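Local coordinates for Slr1438 protein (Synechocystis sp., PDB 3K25) that is of unknown function but may bind a carbohydrate and act as a sugar isomerase, perhaps an aldose 1-epimerase, at residues G162-F167 against Y250-P255. Residues are numbered along the deposited sequence; the frame is centred on the assembly and turned at random.
Sequences GFHPYF and YLCLEP
Phe167 O accepts a hydrogen bond from Leu251 N at 2.8 Å, and Tyr250 CA also lies close to this oxygen, a CA-H...O contact. The return bond, Phe167 N to Leu251 O at 3.2 Å, completes an antiparallel hydrogen-bonded pair. At the other end Phe163 N reaches Pro255 O at 3.2 Å. Between these ends strand 157-168 is interrupted at His164 and Pro165, and the proline nitrogen has no hydrogen to give; Pro165 O lies 3.3 Å from Cys252 CA, a CA-H...O contact.

His164, Tyr166, Tyr250, Cys252 and Glu254 gather on one side. Tyr166 sends its CD1-CE1 edge into the face of Tyr250, a T-shaped pair with planes at 70°, while Cys252 SG sits over a face of the Tyr166 ring, 3.9 Å from its centroid. The chi1 of His164 (-171°) sets CG opposite the backbone N and brings the imidazole alongside Glu254; the carboxylate stacks on it, planes 26° apart, with OE1 over the ring centre rather than hydrogen-bonded to NE2. Glu254 OE2 instead accepts a bond from Trp256 NE1. His164 NE2 also lies 3.6 Å from Cys252 SG. With an alanine here the Glu254 carboxylate is likely to lose its stacking partner, and a gap to open beside Cys252 SG.

On the opposite face Phe167 CE2 rests 4.0 Å from Leu253 CB, and both side chains pack on Val231 of strand 227-233. Trp243 of strand 239-245, the next strand beyond 250-256, meets the rings of His164 and Tyr250. The buried pair of strands runs between strand 239-245 and strand 66-67 in the galactose mutarotase-like fold.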
loop_
_atom_site.group_PDB
_atom_site.type_symbol
_atom_site.label_atom_id
_atom_site.label_comp_id
_atom_site.label_asym_id
_atom_site.label_seq_id
_atom_site.Cartn_x
_atom_site.Cartn_y
_atom_site.Cartn_z
ATOM N N GLY A 162 -6.212 0.738 -0.051
ATOM C CA GLY A 162 -5.049 1.471 -0.510
ATOM C C GLY A 162 -3.736 0.726 -0.372
ATOM O O GLY A 162 -3.591 -0.187 0.447
ATOM N N PHE A 163 -2.769 1.110 -1.193
ATOM C CA PHE A 163 -1.448 0.499 -1.149
ATOM C C PHE A 163 -0.512 1.643 -0.826
ATOM O O PHE A 163 -0.609 2.726 -1.412
ATOM C CB PHE A 163 -1.121 -0.175 -2.486
ATOM C CG PHE A 163 -1.925 -1.434 -2.731
ATOM C CD1 PHE A 163 -1.450 -2.673 -2.316
ATOM C CD2 PHE A 163 -3.185 -1.370 -3.324
ATOM C CE1 PHE A 163 -2.216 -3.835 -2.486
ATOM C CE2 PHE A 163 -3.961 -2.518 -3.500
ATOM C CZ PHE A 163 -3.475 -3.754 -3.079
ATOM N N HIS A 164 0.386 1.391 0.118
ATOM C CA HIS A 164 1.301 2.398 0.622
ATOM C C HIS A 164 2.771 2.082 0.306
ATOM O O HIS A 164 3.615 2.043 1.206
ATOM C CB HIS A 164 1.051 2.471 2.136
ATOM C CG HIS A 164 1.737 3.598 2.832
ATOM N ND1 HIS A 164 1.127 4.319 3.834
ATOM C CD2 HIS A 164 3.000 4.078 2.736
ATOM C CE1 HIS A 164 1.986 5.194 4.330
ATOM N NE2 HIS A 164 3.130 5.068 3.681
ATOM N N PRO A 165 3.104 1.883 -0.977
ATOM C CA PRO A 165 4.497 1.570 -1.325
ATOM C C PRO A 165 5.537 2.617 -0.926
ATOM O O PRO A 165 5.345 3.820 -1.124
ATOM C CB PRO A 165 4.441 1.378 -2.840
ATOM C CG PRO A 165 3.407 2.389 -3.249
ATOM C CD PRO A 165 2.314 2.173 -2.189
ATOM N N TYR A 166 6.642 2.134 -0.365
ATOM C CA TYR A 166 7.768 2.975 0.032
ATOM C C TYR A 166 8.877 2.761 -0.997
ATOM O O TYR A 166 9.657 1.815 -0.872
ATOM C CB TYR A 166 8.306 2.549 1.393
ATOM C CG TYR A 166 7.421 2.873 2.564
ATOM C CD1 TYR A 166 7.725 3.935 3.408
ATOM C CD2 TYR A 166 6.313 2.085 2.862
ATOM C CE1 TYR A 166 6.962 4.202 4.525
ATOM C CE2 TYR A 166 5.535 2.339 3.979
ATOM C CZ TYR A 166 5.866 3.399 4.814
ATOM O OH TYR A 166 5.128 3.639 5.953
ATOM N N PHE A 167 8.949 3.619 -2.011
ATOM C CA PHE A 167 9.983 3.474 -3.028
ATOM C C PHE A 167 11.309 4.060 -2.570
ATOM O O PHE A 167 11.345 5.142 -1.964
ATOM C CB PHE A 167 9.529 4.131 -4.312
ATOM C CG PHE A 167 8.284 3.522 -4.870
ATOM C CD1 PHE A 167 8.288 2.206 -5.319
ATOM C CD2 PHE A 167 7.102 4.260 -4.945
ATOM C CE1 PHE A 167 7.145 1.630 -5.836
ATOM C CE2 PHE A 167 5.948 3.695 -5.460
ATOM C CZ PHE A 167 5.965 2.372 -5.912
ATOM N N TYR A 250 13.008 7.396 1.267
ATOM C CA TYR A 250 11.884 6.783 0.570
ATOM C C TYR A 250 10.875 7.818 0.089
ATOM O O TYR A 250 10.722 8.887 0.684
ATOM C CB TYR A 250 11.169 5.768 1.474
ATOM C CG TYR A 250 10.453 6.345 2.688
ATOM C CD1 TYR A 250 11.001 6.229 3.965
ATOM C CD2 TYR A 250 9.205 6.961 2.559
ATOM C CE1 TYR A 250 10.321 6.705 5.088
ATOM C CE2 TYR A 250 8.515 7.443 3.676
ATOM C CZ TYR A 250 9.078 7.307 4.938
ATOM O OH TYR A 250 8.385 7.734 6.047
ATOM N N LEU A 251 10.188 7.490 -0.994
ATOM C CA LEU A 251 9.170 8.370 -1.542
ATOM C C LEU A 251 7.939 7.516 -1.818
ATOM O O LEU A 251 7.979 6.599 -2.633
ATOM C CB LEU A 251 9.656 9.020 -2.839
ATOM C CG LEU A 251 8.667 9.944 -3.555
ATOM C CD1 LEU A 251 8.284 11.092 -2.648
ATOM C CD2 LEU A 251 9.290 10.464 -4.834
ATOM N N CYS A 252 6.848 7.809 -1.121
ATOM C CA CYS A 252 5.614 7.057 -1.301
ATOM C C CYS A 252 4.703 7.707 -2.350
ATOM O O CYS A 252 4.353 8.876 -2.251
ATOM C CB CYS A 252 4.860 6.945 0.038
ATOM S SG CYS A 252 5.762 6.151 1.431
ATOM N N LEU A 253 4.350 6.942 -3.371
ATOM C CA LEU A 253 3.451 7.398 -4.420
ATOM C C LEU A 253 2.356 6.353 -4.265
ATOM O O LEU A 253 2.419 5.285 -4.866
ATOM C CB LEU A 253 4.129 7.283 -5.785
ATOM C CG LEU A 253 3.443 8.044 -6.917
ATOM C CD1 LEU A 253 3.254 9.481 -6.493
ATOM C CD2 LEU A 253 4.279 7.973 -8.187
ATOM N N GLU A 254 1.359 6.669 -3.445
ATOM C CA GLU A 254 0.308 5.718 -3.115
ATOM C C GLU A 254 -1.097 5.840 -3.715
ATOM O O GLU A 254 -1.739 6.894 -3.652
ATOM C CB GLU A 254 0.171 5.662 -1.585
ATOM C CG GLU A 254 1.330 6.292 -0.830
ATOM C CD GLU A 254 0.991 6.594 0.616
ATOM O OE1 GLU A 254 1.816 7.235 1.315
ATOM O OE2 GLU A 254 -0.102 6.188 1.060
ATOM N N PRO A 255 -1.598 4.737 -4.292
ATOM C CA PRO A 255 -2.933 4.699 -4.891
ATOM C C PRO A 255 -3.979 4.346 -3.821
ATOM O O PRO A 255 -3.876 3.309 -3.171
ATOM C CB PRO A 255 -2.792 3.616 -5.959
ATOM C CG PRO A 255 -1.838 2.662 -5.324
ATOM C CD PRO A 255 -0.799 3.574 -4.718
#